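PDB 2VE3: putative cytochrome P450 120 from Synechocystis sp., which binds heme and retinoic acid and probably acts as a monooxygenase, inserting oxygen into organic substrates in the manner of cytochromes P450. Local coordinates for residues Ala62-Gln73 against Pro377-Leu388. Residues are numbered along the deposited sequence; the frame is centred on the assembly and turned at random.
Sequences ALANRFLFTKEQ and PPFAHVPFGGGL. With HEM (protoporphyrin IX containing Fe), chain C.
The ring of Phe69 lies flat on bare backbone: the Gly386-Gly387 run passes across one of its faces, with Gly386 CA 4.0 Å from the ring centroid in a CH-pi contact 11° off the normal. Gly386 O sits over the same face, nearer the rim, 3.5 Å from Phe69 CE1. Phe69 is the first residue past helix 62-68, and its CG stands anti to the carbonyl carbon (chi1 -52°), which swings the ring across to the glycines. Phe379 comes to its edge, CD1 3.7 Å from Phe69 CD2, the planes inclined at 52°; Tyr344 meets Phe69 edge-to-face. Farther up the helix, Asn65 ND2 gives Phe379 O a 3.0 Å hydrogen bond, almost straight and in the plane of the amide. Ala62 CA points a C-H at that same oxygen. At the other end, Glu72 reaches in with an extended chain. Its OE1 accepts the Leu388 N-H at 3.1 Å on the syn side, tilted out of the carboxylate plane, and a water joins OE2 to Gly386 O. From Phe384 on, this is the P450 heme-binding loop (signature Phe-x-x-Gly-x-x-x-Cys): Phe384 and Gly385 touch the porphyrin, and Cys391 is the probable axial ligand. Hydrogen bonds from Asn65 and to Glu72 tie Phe379 and Leu388 to helix 62-68 and the turn after it, and the weak, long ion pair of Glu72 with heme-bound Arg323 may favour the ionised carboxylate.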
loop_
_atom_site.group_PDB
_atom_site.type_symbol
_atom_site.label_atom_id
_atom_site.label_comp_id
_atom_site.label_asym_id
_atom_site.label_seq_id
_atom_site.Cartn_x
_atom_site.Cartn_y
_atom_site.Cartn_z
ATOM N N ALA A 62 2.400 6.517 -18.596
ATOM C CA ALA A 62 3.019 5.274 -19.062
ATOM C C ALA A 62 4.500 5.437 -19.451
ATOM O O ALA A 62 5.355 4.647 -19.050
ATOM C CB ALA A 62 2.214 4.691 -20.224
ATOM N N LEU A 63 4.799 6.471 -20.221
ATOM C CA LEU A 63 6.145 6.649 -20.756
ATOM C C LEU A 63 7.168 7.021 -19.698
ATOM O O LEU A 63 8.295 6.538 -19.738
ATOM C CB LEU A 63 6.159 7.671 -21.895
ATOM C CG LEU A 63 5.503 7.316 -23.238
ATOM C CD1 LEU A 63 6.223 8.064 -24.317
ATOM C CD2 LEU A 63 5.534 5.827 -23.551
ATOM N N ALA A 64 6.773 7.882 -18.763
ATOM C CA ALA A 64 7.629 8.251 -17.639
ATOM C C ALA A 64 7.861 7.044 -16.720
ATOM O O ALA A 64 8.967 6.863 -16.190
ATOM C CB ALA A 64 7.034 9.414 -16.874
ATOM N N ASN A 65 6.827 6.212 -16.567
ATOM C CA ASN A 65 6.920 4.969 -15.795
ATOM C C ASN A 65 7.813 3.946 -16.482
ATOM O O ASN A 65 8.534 3.202 -15.826
ATOM C CB ASN A 65 5.536 4.356 -15.530
ATOM C CG ASN A 65 4.694 5.193 -14.595
ATOM O OD1 ASN A 65 5.203 6.070 -13.902
ATOM N ND2 ASN A 65 3.394 4.951 -14.596
ATOM N N ARG A 66 7.742 3.912 -17.809
ATOM C CA ARG A 66 8.614 3.075 -18.626
ATOM C C ARG A 66 10.081 3.469 -18.410
ATOM O O ARG A 66 10.906 2.648 -18.060
ATOM C CB ARG A 66 8.196 3.195 -20.108
ATOM C CG ARG A 66 8.920 2.261 -21.067
ATOM C CD ARG A 66 8.545 2.539 -22.523
ATOM N NE ARG A 66 7.190 2.080 -22.872
ATOM C CZ ARG A 66 6.588 2.317 -24.042
ATOM N NH1 ARG A 66 7.210 3.010 -25.000
ATOM N NH2 ARG A 66 5.363 1.855 -24.263
ATOM N N PHE A 67 10.375 4.749 -18.611
ATOM C CA PHE A 67 11.680 5.357 -18.341
ATOM C C PHE A 67 12.272 4.968 -16.964
ATOM O O PHE A 67 13.436 4.522 -16.856
ATOM C CB PHE A 67 11.515 6.887 -18.510
ATOM C CG PHE A 67 12.620 7.721 -17.911
ATOM C CD1 PHE A 67 13.910 7.702 -18.445
ATOM C CD2 PHE A 67 12.359 8.555 -16.835
ATOM C CE1 PHE A 67 14.931 8.483 -17.888
ATOM C CE2 PHE A 67 13.373 9.343 -16.274
ATOM C CZ PHE A 67 14.663 9.304 -16.806
ATOM N N LEU A 68 11.454 5.120 -15.923
ATOM C CA LEU A 68 11.880 4.853 -14.548
ATOM C C LEU A 68 12.082 3.363 -14.266
ATOM O O LEU A 68 12.864 3.010 -13.404
ATOM C CB LEU A 68 10.885 5.482 -13.561
ATOM C CG LEU A 68 11.328 5.691 -12.111
ATOM C CD1 LEU A 68 12.323 6.837 -11.942
ATOM C CD2 LEU A 68 10.106 5.951 -11.299
ATOM N N PHE A 69 11.392 2.497 -15.008
ATOM C CA PHE A 69 11.522 1.052 -14.816
ATOM C C PHE A 69 12.309 0.370 -15.952
ATOM O O PHE A 69 12.105 -0.813 -16.239
ATOM C CB PHE A 69 10.147 0.390 -14.617
ATOM C CG PHE A 69 9.299 1.025 -13.533
ATOM C CD1 PHE A 69 9.846 1.368 -12.295
ATOM C CD2 PHE A 69 7.932 1.247 -13.743
ATOM C CE1 PHE A 69 9.055 1.948 -11.298
ATOM C CE2 PHE A 69 7.136 1.831 -12.747
ATOM C CZ PHE A 69 7.706 2.174 -11.526
ATOM N N THR A 70 13.233 1.123 -16.558
ATOM C CA THR A 70 14.069 0.633 -17.659
ATOM C C THR A 70 15.540 0.951 -17.395
ATOM O O THR A 70 15.861 2.032 -16.894
ATOM C CB THR A 70 13.628 1.261 -19.016
ATOM O OG1 THR A 70 12.312 0.795 -19.348
ATOM C CG2 THR A 70 14.586 0.880 -20.151
ATOM N N LYS A 71 16.427 0.003 -17.724
ATOM C CA LYS A 71 17.863 0.150 -17.462
ATOM C C LYS A 71 18.030 0.772 -16.086
ATOM O O LYS A 71 18.752 1.764 -15.910
ATOM C CB LYS A 71 18.537 1.009 -18.544
ATOM C CG LYS A 71 18.286 0.528 -19.968
ATOM C CD LYS A 71 18.782 1.534 -21.001
ATOM C CE LYS A 71 18.506 1.055 -22.422
ATOM N NZ LYS A 71 17.076 0.622 -22.637
ATOM N N GLU A 72 17.333 0.177 -15.124
ATOM C CA GLU A 72 17.104 0.748 -13.798
ATOM C C GLU A 72 18.320 0.656 -12.865
ATOM O O GLU A 72 18.691 1.630 -12.198
ATOM C CB GLU A 72 15.914 0.017 -13.186
ATOM C CG GLU A 72 15.376 0.610 -11.923
ATOM C CD GLU A 72 14.182 -0.144 -11.411
ATOM O OE1 GLU A 72 13.695 -1.028 -12.145
ATOM O OE2 GLU A 72 13.742 0.147 -10.272
ATOM N N GLN A 73 18.919 -0.531 -12.826
ATOM C CA GLN A 73 20.110 -0.850 -12.031
ATOM C C GLN A 73 21.264 0.163 -12.181
ATOM O O GLN A 73 21.928 0.514 -11.207
ATOM C CB GLN A 73 20.609 -2.254 -12.416
ATOM C CG GLN A 73 19.509 -3.269 -12.810
ATOM C CD GLN A 73 18.834 -2.953 -14.152
ATOM O OE1 GLN A 73 19.414 -2.284 -15.007
ATOM N NE2 GLN A 73 17.608 -3.435 -14.335
ATOM N N PRO A 377 -0.786 1.317 -23.334
ATOM C CA PRO A 377 0.658 1.060 -23.255
ATOM C C PRO A 377 1.059 0.358 -21.949
ATOM O O PRO A 377 0.285 0.362 -20.989
ATOM C CB PRO A 377 1.276 2.465 -23.326
ATOM C CG PRO A 377 0.164 3.409 -23.018
ATOM C CD PRO A 377 -1.074 2.747 -23.543
ATOM N N PRO A 378 2.229 -0.303 -21.926
ATOM C CA PRO A 378 2.745 -0.831 -20.661
ATOM C C PRO A 378 2.898 0.255 -19.601
ATOM O O PRO A 378 3.155 1.411 -19.937
ATOM C CB PRO A 378 4.125 -1.379 -21.045
ATOM C CG PRO A 378 3.997 -1.715 -22.506
ATOM C CD PRO A 378 3.097 -0.653 -23.071
ATOM N N PHE A 379 2.721 -0.120 -18.336
ATOM C CA PHE A 379 2.963 0.785 -17.181
ATOM C C PHE A 379 1.915 1.885 -17.029
ATOM O O PHE A 379 2.194 2.969 -16.500
ATOM C CB PHE A 379 4.389 1.367 -17.202
ATOM C CG PHE A 379 5.476 0.321 -17.177
ATOM C CD1 PHE A 379 5.673 -0.474 -16.048
ATOM C CD2 PHE A 379 6.300 0.129 -18.283
ATOM C CE1 PHE A 379 6.679 -1.449 -16.017
ATOM C CE2 PHE A 379 7.323 -0.845 -18.265
ATOM C CZ PHE A 379 7.503 -1.630 -17.128
ATOM N N ALA A 380 0.700 1.561 -17.465
ATOM C CA ALA A 380 -0.439 2.466 -17.436
ATOM C C ALA A 380 -1.281 2.286 -16.151
ATOM O O ALA A 380 -1.893 3.232 -15.632
ATOM C CB ALA A 380 -1.291 2.227 -18.687
ATOM N N HIS A 381 -1.305 1.052 -15.658
ATOM C CA HIS A 381 -1.958 0.683 -14.416
ATOM C C HIS A 381 -0.817 0.189 -13.525
ATOM O O HIS A 381 -0.277 -0.899 -13.722
ATOM C CB HIS A 381 -2.985 -0.410 -14.709
ATOM C CG HIS A 381 -3.786 -0.853 -13.523
ATOM N ND1 HIS A 381 -4.745 -0.062 -12.927
ATOM C CD2 HIS A 381 -3.815 -2.032 -12.863
ATOM C CE1 HIS A 381 -5.301 -0.720 -11.929
ATOM N NE2 HIS A 381 -4.759 -1.921 -11.873
ATOM N N VAL A 382 -0.410 1.032 -12.580
ATOM C CA VAL A 382 0.721 0.740 -11.708
ATOM C C VAL A 382 0.444 0.923 -10.198
ATOM O O VAL A 382 1.223 1.593 -9.509
ATOM C CB VAL A 382 1.980 1.540 -12.128
ATOM C CG1 VAL A 382 2.540 1.009 -13.464
ATOM C CG2 VAL A 382 1.708 3.064 -12.174
ATOM N N PRO A 383 -0.629 0.294 -9.678
ATOM C CA PRO A 383 -0.984 0.388 -8.249
ATOM C C PRO A 383 0.080 -0.292 -7.349
ATOM O O PRO A 383 0.230 0.073 -6.190
ATOM C CB PRO A 383 -2.326 -0.356 -8.167
ATOM C CG PRO A 383 -2.270 -1.345 -9.333
ATOM C CD PRO A 383 -1.547 -0.604 -10.419
ATOM N N PHE A 384 0.819 -1.255 -7.909
ATOM C CA PHE A 384 1.894 -1.966 -7.200
ATOM C C PHE A 384 3.291 -1.582 -7.689
ATOM O O PHE A 384 4.277 -2.260 -7.367
ATOM C CB PHE A 384 1.702 -3.484 -7.306
ATOM C CG PHE A 384 0.371 -3.965 -6.766
ATOM C CD1 PHE A 384 0.144 -4.048 -5.383
ATOM C CD2 PHE A 384 -0.666 -4.303 -7.634
ATOM C CE1 PHE A 384 -1.081 -4.491 -4.879
ATOM C CE2 PHE A 384 -1.898 -4.749 -7.135
ATOM C CZ PHE A 384 -2.100 -4.841 -5.761
ATOM N N GLY A 385 3.382 -0.504 -8.455
ATOM C CA GLY A 385 4.649 -0.071 -9.025
ATOM C C GLY A 385 5.074 -0.941 -10.200
ATOM O O GLY A 385 4.233 -1.480 -10.942
ATOM N N GLY A 386 6.380 -1.078 -10.373
ATOM C CA GLY A 386 6.928 -1.926 -11.428
ATOM C C GLY A 386 8.429 -2.000 -11.274
ATOM O O GLY A 386 8.995 -1.450 -10.312
ATOM N N GLY A 387 9.067 -2.680 -12.227
ATOM C CA GLY A 387 10.517 -2.923 -12.225
ATOM C C GLY A 387 11.064 -3.648 -11.002
ATOM O O GLY A 387 10.451 -4.581 -10.494
ATOM N N LEU A 388 12.219 -3.188 -10.525
ATOM C CA LEU A 388 12.947 -3.837 -9.437
ATOM C C LEU A 388 12.326 -3.782 -8.039
ATOM O O LEU A 388 12.663 -4.603 -7.182
ATOM C CB LEU A 388 14.417 -3.343 -9.387
ATOM C CG LEU A 388 15.383 -3.790 -10.515
ATOM C CD1 LEU A 388 16.745 -3.130 -10.362
ATOM C CD2 LEU A 388 15.540 -5.315 -10.617
HETATM C CHA HEM C . 6.492 -2.202 -2.598
HETATM C CHB HEM C . 1.908 -0.795 -3.398
HETATM C CHC HEM C . 0.309 -4.155 -0.264
HETATM C CHD HEM C . 4.860 -5.183 0.958
HETATM C C1A HEM C . 5.400 -1.521 -3.120
HETATM C C2A HEM C . 5.410 -0.465 -4.116
HETATM C C3A HEM C . 4.134 -0.097 -4.342
HETATM C C4A HEM C . 3.287 -0.884 -3.481
HETATM C CMA HEM C . 3.618 0.986 -5.307
HETATM C CAA HEM C . 6.672 0.078 -4.827
HETATM C CBA HEM C . 7.266 1.299 -4.129
HETATM C CGA HEM C . 8.577 1.617 -4.816
HETATM O O1A HEM C . 8.533 1.955 -6.035
HETATM O O2A HEM C . 9.653 1.537 -4.152
HETATM C C1B HEM C . 1.075 -1.608 -2.654
HETATM C C2B HEM C . -0.380 -1.637 -2.704
HETATM C C3B HEM C . -0.822 -2.575 -1.840
HETATM C C4B HEM C . 0.340 -3.156 -1.219
HETATM C CMB HEM C . -1.235 -0.734 -3.621
HETATM C CAB HEM C . -2.286 -2.995 -1.490
HETATM C CBB HEM C . -3.284 -3.023 -2.388
HETATM C C1C HEM C . 1.389 -4.775 0.318
HETATM C C2C HEM C . 1.348 -5.885 1.247
HETATM C C3C HEM C . 2.609 -6.178 1.591
HETATM C C4C HEM C . 3.484 -5.237 0.891
HETATM C CMC HEM C . 0.056 -6.614 1.710
HETATM C CAC HEM C . 3.090 -7.319 2.533
HETATM C CBC HEM C . 2.941 -7.297 3.862
HETATM C C1D HEM C . 5.709 -4.418 0.184
HETATM C C2D HEM C . 7.129 -4.326 0.396
HETATM C C3D HEM C . 7.649 -3.392 -0.703
HETATM C C4D HEM C . 6.485 -3.035 -1.491
HETATM C CMD HEM C . 7.948 -5.022 1.515
HETATM C CAD HEM C . 9.104 -2.935 -0.952
HETATM C CBD HEM C . 9.634 -3.686 -2.172
HETATM C CGD HEM C . 11.069 -3.305 -2.447
HETATM O O1D HEM C . 11.708 -4.026 -3.255
HETATM O O2D HEM C . 11.593 -2.302 -1.877
HETATM N NA HEM C . 4.093 -1.746 -2.758
HETATM N NB HEM C . 1.480 -2.538 -1.722
HETATM N NC HEM C . 2.706 -4.392 0.126
HETATM N ND HEM C . 5.363 -3.661 -0.940
HETATM FE FE HEM C . 3.365 -3.305 -1.517
HETATM O O HOH W 1 11.244 -0.192 -9.346
#